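Local structure of phosphoglycerate dehydrogenase (Lactobacillus plantarum, 3EVT) at residues S210-I224 / A236-A250. The protein probably catalyses the NAD-dependent oxidation of 3-phosphoglycerate to 3-phosphohydroxypyruvate. Residues are numbered along the deposited sequence; the frame is centred on the assembly and turned at random.
Sequences STELFQQTKQQPMLI and ALMTALDHHQLSMAA
The Phe214 ring projects from helix 211-215 and wedges against Ala236, Leu237 and Ala240. CD2 meets the Ala240 methyl at 3.8 Å, while CE2 comes against the backbone where Ala236 joins Leu237. Leu246 CD1 sits over one ring face, 4.2 Å from the centroid in a CH-pi contact; Ser210 N lies over the opposite face. With CG anti to the carbonyl carbon (chi1 -65°), the phenyl leans across to helix 236-242; the axes of the segments 211-215 and 236-242 run 9.9 Å apart at 27°. Leu246 CD1 also reaches Leu223 CB, while the other methyl, CD2, packs on Pro221 CG, so this one side chain ties helix packing to the sheet. Beside this core, strands 222-224 and 248-250 pair in parallel: Leu223 N bonds to Met248 O (2.9 Å) and Ala250 N returns to Leu223 O. The solvent side is looser and wetter. One water links Thr211 OG1 to Ala236 O. A second gathers Gln220 N and Gln245 O beside the Thr217 hydroxyl, joining the turns before both strands. Farther along, at the strand entrance, Ser247 OG donates to Gln220 O (2.8 Å) and Ser247 N to Pro221 O, the latter from above the carbonyl plane. A Schellman motif with His244 as its C-prime residue ends helix 234-242 and turns the chain toward these bonds. Strand 222-225, helix 234-242 and strand 248-251 form a beta-alpha-beta unit of the Rossmann-type NAD-binding domain. Strand 194-197 flanks 222-225 and strand 271-273 flanks 248-251; on the sheet face bearing Met222, Ile224 and Ala250 lies helix 93-110, and Tyr113 of the second subunit packs on Ala250.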
ATOM      1  N   SER A 210     -19.555 -12.590  15.929  1.00 54.46           N
ATOM      2  CA  SER A 210     -20.658 -12.344  16.823  1.00 56.03           C
ATOM      3  C   SER A 210     -20.144 -12.175  18.253  1.00 56.60           C
ATOM      4  O   SER A 210     -18.927 -11.974  18.474  1.00 56.22           O
ATOM      5  CB  SER A 210     -21.656 -13.511  16.715  1.00 56.48           C
ATOM      6  OG  SER A 210     -22.926 -13.150  17.223  1.00 60.07           O
ATOM      7  N   THR A 211     -21.062 -12.237  19.225  1.00 57.20           N
ATOM      8  CA  THR A 211     -20.729 -11.887  20.615  1.00 57.36           C
ATOM      9  C   THR A 211     -19.465 -12.534  21.157  1.00 57.51           C
ATOM     10  O   THR A 211     -18.596 -11.824  21.677  1.00 58.31           O
ATOM     11  CB  THR A 211     -21.947 -12.037  21.642  1.00 58.03           C
ATOM     12  OG1 THR A 211     -22.807 -10.894  21.547  1.00 58.40           O
ATOM     13  CG2 THR A 211     -21.437 -12.087  23.079  1.00 57.54           C
ATOM     14  N   GLU A 212     -19.336 -13.862  21.078  1.00 57.34           N
ATOM     15  CA  GLU A 212     -18.157 -14.495  21.688  1.00 56.36           C
ATOM     16  C   GLU A 212     -16.855 -13.960  21.093  1.00 55.83           C
ATOM     17  O   GLU A 212     -15.940 -13.554  21.838  1.00 55.99           O
ATOM     18  CB  GLU A 212     -18.208 -16.017  21.541  1.00 57.13           C
ATOM     19  N   LEU A 213     -16.783 -13.971  19.753  1.00 54.78           N
ATOM     20  CA  LEU A 213     -15.603 -13.485  18.982  1.00 54.13           C
ATOM     21  C   LEU A 213     -15.220 -12.068  19.375  1.00 53.71           C
ATOM     22  O   LEU A 213     -14.085 -11.816  19.786  1.00 53.87           O
ATOM     23  CB  LEU A 213     -15.814 -13.564  17.454  1.00 53.19           C
ATOM     24  CG  LEU A 213     -14.571 -13.214  16.592  1.00 51.97           C
ATOM     25  CD1 LEU A 213     -14.514 -13.907  15.222  1.00 48.49           C
ATOM     26  CD2 LEU A 213     -14.322 -11.710  16.413  1.00 47.92           C
ATOM     27  N   PHE A 214     -16.203 -11.172  19.313  1.00 53.92           N
ATOM     28  CA  PHE A 214     -15.999  -9.782  19.628  1.00 54.85           C
ATOM     29  C   PHE A 214     -15.462  -9.615  21.036  1.00 55.75           C
ATOM     30  O   PHE A 214     -14.604  -8.781  21.270  1.00 56.58           O
ATOM     31  CB  PHE A 214     -17.293  -8.971  19.429  1.00 54.57           C
ATOM     32  CG  PHE A 214     -17.762  -8.917  18.003  1.00 55.18           C
ATOM     33  CD1 PHE A 214     -16.846  -8.980  16.954  1.00 52.86           C
ATOM     34  CD2 PHE A 214     -19.123  -8.816  17.701  1.00 55.76           C
ATOM     35  CE1 PHE A 214     -17.268  -8.936  15.641  1.00 53.36           C
ATOM     36  CE2 PHE A 214     -19.570  -8.780  16.372  1.00 55.60           C
ATOM     37  CZ  PHE A 214     -18.636  -8.843  15.335  1.00 53.92           C
ATOM     38  N   GLN A 215     -15.970 -10.404  21.972  1.00 56.19           N
ATOM     39  CA  GLN A 215     -15.526 -10.333  23.370  1.00 57.50           C
ATOM     40  C   GLN A 215     -14.073 -10.759  23.587  1.00 56.39           C
ATOM     41  O   GLN A 215     -13.489 -10.371  24.571  1.00 57.51           O
ATOM     42  CB  GLN A 215     -16.444 -11.193  24.274  1.00 58.30           C
ATOM     43  CG  GLN A 215     -17.330 -10.367  25.231  1.00 63.99           C
ATOM     44  CD  GLN A 215     -18.664 -11.045  25.585  1.00 70.24           C
ATOM     45  OE1 GLN A 215     -18.700 -12.224  25.998  1.00 73.49           O
ATOM     46  NE2 GLN A 215     -19.772 -10.298  25.422  1.00 69.75           N
ATOM     47  N   GLN A 216     -13.504 -11.578  22.700  1.00 54.93           N
ATOM     48  CA  GLN A 216     -12.107 -11.980  22.812  1.00 53.62           C
ATOM     49  C   GLN A 216     -11.079 -10.916  22.349  1.00 52.68           C
ATOM     50  O   GLN A 216      -9.879 -11.140  22.490  1.00 51.71           O
ATOM     51  CB  GLN A 216     -11.843 -13.274  22.029  1.00 53.88           C
ATOM     52  CG  GLN A 216     -12.556 -14.500  22.555  1.00 53.99           C
ATOM     53  CD  GLN A 216     -12.483 -15.639  21.554  1.00 56.43           C
ATOM     54  OE1 GLN A 216     -11.614 -16.511  21.636  1.00 60.38           O
ATOM     55  NE2 GLN A 216     -13.363 -15.620  20.586  1.00 56.03           N
ATOM     56  N   THR A 217     -11.538  -9.778  21.822  1.00 51.68           N
ATOM     57  CA  THR A 217     -10.629  -8.775  21.264  1.00 50.79           C
ATOM     58  C   THR A 217     -10.213  -7.868  22.391  1.00 50.90           C
ATOM     59  O   THR A 217     -11.038  -7.569  23.256  1.00 51.78           O
ATOM     60  CB  THR A 217     -11.268  -7.883  20.137  1.00 49.91           C
ATOM     61  OG1 THR A 217     -12.263  -6.996  20.679  1.00 48.84           O
ATOM     62  CG2 THR A 217     -11.845  -8.691  19.015  1.00 49.49           C
ATOM     63  N   LYS A 218      -8.984  -7.379  22.363  1.00 50.97           N
ATOM     64  CA  LYS A 218      -8.572  -6.430  23.385  1.00 51.44           C
ATOM     65  C   LYS A 218      -8.021  -5.070  22.863  1.00 50.77           C
ATOM     66  O   LYS A 218      -7.768  -4.161  23.649  1.00 49.57           O
ATOM     67  CB  LYS A 218      -7.575  -7.134  24.313  1.00 52.53           C
ATOM     68  CG  LYS A 218      -8.036  -8.525  24.735  1.00 54.97           C
ATOM     69  CD  LYS A 218      -8.701  -8.502  26.123  1.00 61.64           C
ATOM     70  CE  LYS A 218      -9.373  -9.871  26.486  1.00 62.30           C
ATOM     71  NZ  LYS A 218     -10.840  -9.934  26.073  1.00 63.81           N
ATOM     72  N   GLN A 219      -7.814  -4.915  21.553  1.00 49.36           N
ATOM     73  CA  GLN A 219      -7.220  -3.644  21.082  1.00 48.30           C
ATOM     74  C   GLN A 219      -8.259  -2.725  20.479  1.00 47.95           C
ATOM     75  O   GLN A 219      -7.918  -1.761  19.819  1.00 47.91           O
ATOM     76  CB  GLN A 219      -6.154  -3.874  20.025  1.00 48.31           C
ATOM     77  CG  GLN A 219      -5.108  -4.892  20.399  1.00 47.35           C
ATOM     78  CD  GLN A 219      -4.488  -4.584  21.742  1.00 49.31           C
ATOM     79  OE1 GLN A 219      -4.257  -3.417  22.073  1.00 49.17           O
ATOM     80  NE2 GLN A 219      -4.247  -5.627  22.541  1.00 45.27           N
ATOM     81  N   GLN A 220      -9.528  -3.028  20.712  1.00 46.94           N
ATOM     82  CA  GLN A 220     -10.646  -2.346  20.055  1.00 46.93           C
ATOM     83  C   GLN A 220     -10.432  -2.240  18.524  1.00 46.52           C
ATOM     84  O   GLN A 220     -10.354  -1.122  17.943  1.00 46.05           O
ATOM     85  CB  GLN A 220     -10.936  -1.008  20.705  1.00 46.59           C
ATOM     86  CG  GLN A 220     -10.876  -1.061  22.242  1.00 52.38           C
ATOM     87  CD  GLN A 220     -11.249   0.278  22.937  1.00 59.15           C
ATOM     88  OE1 GLN A 220     -11.376   1.328  22.309  1.00 59.99           O
ATOM     89  NE2 GLN A 220     -11.437   0.212  24.249  1.00 64.13           N
ATOM     90  N   PRO A 221     -10.359  -3.410  17.862  1.00 45.35           N
ATOM     91  CA  PRO A 221      -9.967  -3.420  16.435  1.00 45.57           C
ATOM     92  C   PRO A 221     -11.078  -2.945  15.484  1.00 44.66           C
ATOM     93  O   PRO A 221     -12.219  -2.742  15.881  1.00 44.46           O
ATOM     94  CB  PRO A 221      -9.641  -4.892  16.174  1.00 45.07           C
ATOM     95  CG  PRO A 221     -10.698  -5.595  17.044  1.00 45.95           C
ATOM     96  CD  PRO A 221     -10.802  -4.729  18.328  1.00 44.49           C
ATOM     97  N   MET A 222     -10.714  -2.734  14.223  1.00 44.48           N
ATOM     98  CA  MET A 222     -11.676  -2.390  13.195  1.00 42.96           C
ATOM     99  C   MET A 222     -12.089  -3.718  12.479  1.00 43.72           C
ATOM    100  O   MET A 222     -11.237  -4.578  12.183  1.00 43.98           O
ATOM    101  CB  MET A 222     -11.034  -1.367  12.232  1.00 41.97           C
ATOM    102  CG  MET A 222     -11.869  -0.994  10.979  1.00 37.90           C
ATOM    103  SD  MET A 222     -11.086   0.213   9.873  1.00 30.53           S
ATOM    104  CE  MET A 222     -12.473   0.359   8.746  1.00 34.29           C
ATOM    105  N   LEU A 223     -13.387  -3.905  12.233  1.00 42.86           N
ATOM    106  CA  LEU A 223     -13.835  -5.133  11.588  1.00 43.20           C
ATOM    107  C   LEU A 223     -14.161  -4.850  10.144  1.00 42.58           C
ATOM    108  O   LEU A 223     -14.859  -3.868   9.864  1.00 42.95           O
ATOM    109  CB  LEU A 223     -15.064  -5.742  12.283  1.00 43.61           C
ATOM    110  CG  LEU A 223     -15.647  -6.959  11.521  1.00 42.18           C
ATOM    111  CD1 LEU A 223     -14.748  -8.211  11.711  1.00 44.36           C
ATOM    112  CD2 LEU A 223     -17.038  -7.239  12.034  1.00 40.43           C
ATOM    113  N   ILE A 224     -13.662  -5.687   9.224  1.00 41.86           N
ATOM    114  CA  ILE A 224     -13.964  -5.472   7.817  1.00 41.92           C
ATOM    115  C   ILE A 224     -14.521  -6.726   7.205  1.00 42.14           C
ATOM    116  O   ILE A 224     -13.898  -7.771   7.295  1.00 43.20           O
ATOM    117  CB  ILE A 224     -12.720  -5.001   7.020  1.00 41.54           C
ATOM    118  CG1 ILE A 224     -12.209  -3.652   7.587  1.00 41.19           C
ATOM    119  CG2 ILE A 224     -13.094  -4.879   5.510  1.00 42.06           C
ATOM    120  CD1 ILE A 224     -10.778  -3.515   7.601  1.00 37.72           C
ATOM    121  N   ALA A 236     -25.055  -8.114  17.211  1.00 54.74           N
ATOM    122  CA  ALA A 236     -23.828  -8.203  18.001  1.00 54.27           C
ATOM    123  C   ALA A 236     -22.839  -7.099  17.600  1.00 54.52           C
ATOM    124  O   ALA A 236     -22.239  -6.432  18.471  1.00 54.75           O
ATOM    125  CB  ALA A 236     -23.209  -9.562  17.836  1.00 53.75           C
ATOM    126  N   LEU A 237     -22.691  -6.894  16.282  1.00 53.42           N
ATOM    127  CA  LEU A 237     -21.786  -5.884  15.741  1.00 52.79           C
ATOM    128  C   LEU A 237     -22.130  -4.493  16.314  1.00 52.95           C
ATOM    129  O   LEU A 237     -21.259  -3.787  16.874  1.00 52.54           O
ATOM    130  CB  LEU A 237     -21.786  -5.905  14.196  1.00 52.18           C
ATOM    131  CG  LEU A 237     -20.996  -4.742  13.511  1.00 52.76           C
ATOM    132  CD1 LEU A 237     -19.484  -4.748  13.819  1.00 51.69           C
ATOM    133  CD2 LEU A 237     -21.197  -4.648  12.008  1.00 49.97           C
ATOM    134  N   MET A 238     -23.402  -4.105  16.202  1.00 53.47           N
ATOM    135  CA  MET A 238     -23.812  -2.806  16.701  1.00 53.64           C
ATOM    136  C   MET A 238     -23.600  -2.671  18.207  1.00 53.99           C
ATOM    137  O   MET A 238     -23.160  -1.609  18.669  1.00 53.34           O
ATOM    138  CB  MET A 238     -25.238  -2.458  16.266  1.00 54.01           C
ATOM    139  CG  MET A 238     -25.327  -2.144  14.738  1.00 54.63           C
ATOM    140  SD  MET A 238     -26.939  -1.508  14.253  1.00 52.48           S
ATOM    141  CE  MET A 238     -27.784  -3.078  14.342  1.00 48.60           C
ATOM    142  N   THR A 239     -23.848  -3.753  18.960  1.00 53.63           N
ATOM    143  CA  THR A 239     -23.581  -3.710  20.390  1.00 54.06           C
ATOM    144  C   THR A 239     -22.072  -3.738  20.761  1.00 52.90           C
ATOM    145  O   THR A 239     -21.642  -3.016  21.677  1.00 52.17           O
ATOM    146  CB  THR A 239     -24.553  -4.655  21.229  1.00 54.27           C
ATOM    147  OG1 THR A 239     -24.206  -6.009  21.044  1.00 57.00           O
ATOM    148  CG2 THR A 239     -26.014  -4.506  20.751  1.00 54.88           C
ATOM    149  N   ALA A 240     -21.258  -4.470  19.997  1.00 52.75           N
ATOM    150  CA  ALA A 240     -19.777  -4.422  20.166  1.00 52.11           C
ATOM    151  C   ALA A 240     -19.198  -3.023  19.934  1.00 52.17           C
ATOM    152  O   ALA A 240     -18.254  -2.620  20.616  1.00 52.81           O
ATOM    153  CB  ALA A 240     -19.093  -5.388  19.253  1.00 51.93           C
ATOM    154  N   LEU A 241     -19.742  -2.309  18.953  1.00 51.39           N
ATOM    155  CA  LEU A 241     -19.390  -0.916  18.711  1.00 51.09           C
ATOM    156  C   LEU A 241     -19.936  -0.025  19.791  1.00 52.19           C
ATOM    157  O   LEU A 241     -19.283   0.905  20.232  1.00 52.22           O
ATOM    158  CB  LEU A 241     -19.925  -0.468  17.352  1.00 50.31           C
ATOM    159  CG  LEU A 241     -19.257  -1.159  16.144  1.00 47.56           C
ATOM    160  CD1 LEU A 241     -20.135  -1.091  14.874  1.00 41.05           C
ATOM    161  CD2 LEU A 241     -17.812  -0.602  15.904  1.00 42.36           C
ATOM    162  N   ASP A 242     -21.134  -0.318  20.250  1.00 53.98           N
ATOM    163  CA  ASP A 242     -21.684   0.456  21.353  1.00 56.59           C
ATOM    164  C   ASP A 242     -20.801   0.399  22.594  1.00 57.46           C
ATOM    165  O   ASP A 242     -20.555   1.433  23.221  1.00 57.17           O
ATOM    166  CB  ASP A 242     -23.121   0.030  21.673  1.00 56.80           C
ATOM    167  CG  ASP A 242     -24.103   0.620  20.705  1.00 57.82           C
ATOM    168  OD1 ASP A 242     -23.726   1.566  19.983  1.00 54.64           O
ATOM    169  OD2 ASP A 242     -25.240   0.131  20.656  1.00 61.93           O
ATOM    170  N   HIS A 243     -20.314  -0.797  22.934  1.00 58.56           N
ATOM    171  CA  HIS A 243     -19.455  -0.976  24.122  1.00 60.38           C
ATOM    172  C   HIS A 243     -17.948  -0.890  23.837  1.00 60.51           C
ATOM    173  O   HIS A 243     -17.145  -1.417  24.610  1.00 60.48           O
ATOM    174  CB  HIS A 243     -19.762  -2.319  24.790  1.00 60.80           C
ATOM    175  CG  HIS A 243     -21.213  -2.511  25.105  1.00 64.95           C
ATOM    176  ND1 HIS A 243     -21.808  -3.754  25.165  1.00 67.17           N
ATOM    177  CD2 HIS A 243     -22.197  -1.610  25.349  1.00 67.18           C
ATOM    178  CE1 HIS A 243     -23.093  -3.614  25.447  1.00 68.26           C
ATOM    179  NE2 HIS A 243     -23.358  -2.322  25.557  1.00 68.60           N
ATOM    180  N   HIS A 244     -17.577  -0.270  22.711  1.00 60.83           N
ATOM    181  CA  HIS A 244     -16.193  -0.083  22.331  1.00 60.82           C
ATOM    182  C   HIS A 244     -15.386  -1.340  22.393  1.00 60.18           C
ATOM    183  O   HIS A 244     -14.221  -1.282  22.786  1.00 61.17           O
ATOM    184  CB  HIS A 244     -15.548   0.925  23.257  1.00 61.75           C
ATOM    185  CG  HIS A 244     -16.388   2.138  23.461  1.00 65.28           C
ATOM    186  ND1 HIS A 244     -16.603   3.058  22.459  1.00 68.80           N
ATOM    187  CD2 HIS A 244     -17.113   2.562  24.524  1.00 70.42           C
ATOM    188  CE1 HIS A 244     -17.405   4.014  22.901  1.00 71.37           C
ATOM    189  NE2 HIS A 244     -17.741   3.730  24.148  1.00 73.10           N
ATOM    190  N   GLN A 245     -15.984  -2.477  22.055  1.00 58.98           N
ATOM    191  CA  GLN A 245     -15.213  -3.697  21.879  1.00 58.70           C
ATOM    192  C   GLN A 245     -14.567  -3.633  20.487  1.00 57.22           C
ATOM    193  O   GLN A 245     -13.579  -4.321  20.203  1.00 57.45           O
ATOM    194  CB  GLN A 245     -16.121  -4.932  21.995  1.00 59.02           C
ATOM    195  CG  GLN A 245     -16.122  -5.604  23.359  1.00 63.58           C
ATOM    196  CD  GLN A 245     -17.365  -6.513  23.610  1.00 70.80           C
ATOM    197  OE1 GLN A 245     -18.432  -6.352  22.980  1.00 73.31           O
ATOM    198  NE2 GLN A 245     -17.220  -7.469  24.544  1.00 72.28           N
ATOM    199  N   LEU A 246     -15.168  -2.815  19.621  1.00 55.25           N
ATOM    200  CA  LEU A 246     -14.697  -2.584  18.244  1.00 53.34           C
ATOM    201  C   LEU A 246     -14.643  -1.073  18.054  1.00 52.11           C
ATOM    202  O   LEU A 246     -15.521  -0.362  18.549  1.00 51.58           O
ATOM    203  CB  LEU A 246     -15.684  -3.163  17.224  1.00 52.78           C
ATOM    204  CG  LEU A 246     -15.876  -4.676  17.074  1.00 52.72           C
ATOM    205  CD1 LEU A 246     -16.703  -5.004  15.835  1.00 52.38           C
ATOM    206  CD2 LEU A 246     -14.545  -5.398  16.997  1.00 51.30           C
ATOM    207  N   SER A 247     -13.661  -0.573  17.302  1.00 50.71           N
ATOM    208  CA  SER A 247     -13.624   0.881  17.031  1.00 48.34           C
ATOM    209  C   SER A 247     -14.462   1.307  15.811  1.00 47.30           C
ATOM    210  O   SER A 247     -14.987   2.416  15.793  1.00 46.77           O
ATOM    211  CB  SER A 247     -12.195   1.394  16.855  1.00 48.19           C
ATOM    212  OG  SER A 247     -11.430   0.552  16.002  1.00 48.75           O
ATOM    213  N   MET A 248     -14.600   0.433  14.807  1.00 45.37           N
ATOM    214  CA  MET A 248     -15.126   0.836  13.490  1.00 44.34           C
ATOM    215  C   MET A 248     -15.428  -0.452  12.724  1.00 43.02           C
ATOM    216  O   MET A 248     -14.822  -1.503  13.015  1.00 41.43           O
ATOM    217  CB  MET A 248     -14.069   1.629  12.675  1.00 43.27           C
ATOM    218  CG  MET A 248     -13.819   3.065  13.075  1.00 45.94           C
ATOM    219  SD  MET A 248     -15.088   4.341  12.732  1.00 42.42           S
ATOM    220  CE  MET A 248     -15.424   3.804  11.089  1.00 37.51           C
ATOM    221  N   ALA A 249     -16.327  -0.367  11.743  1.00 42.15           N
ATOM    222  CA  ALA A 249     -16.531  -1.481  10.803  1.00 42.70           C
ATOM    223  C   ALA A 249     -16.649  -0.984   9.360  1.00 42.59           C
ATOM    224  O   ALA A 249     -17.043   0.156   9.118  1.00 44.10           O
ATOM    225  CB  ALA A 249     -17.724  -2.260  11.166  1.00 42.77           C
ATOM    226  N   ALA A 250     -16.284  -1.826   8.409  1.00 41.77           N
ATOM    227  CA  ALA A 250     -16.550  -1.517   7.003  1.00 42.25           C
ATOM    228  C   ALA A 250     -17.159  -2.758   6.430  1.00 41.79           C
ATOM    229  O   ALA A 250     -16.543  -3.818   6.421  1.00 41.87           O
ATOM    230  CB  ALA A 250     -15.269  -1.133   6.250  1.00 40.36           C
TER
HETATM  231  O   HOH W   1     -21.567  -8.104  20.506  1.00 49.07           O
HETATM  232  O   HOH W   2     -11.500  -5.017  22.013  1.00 48.88           O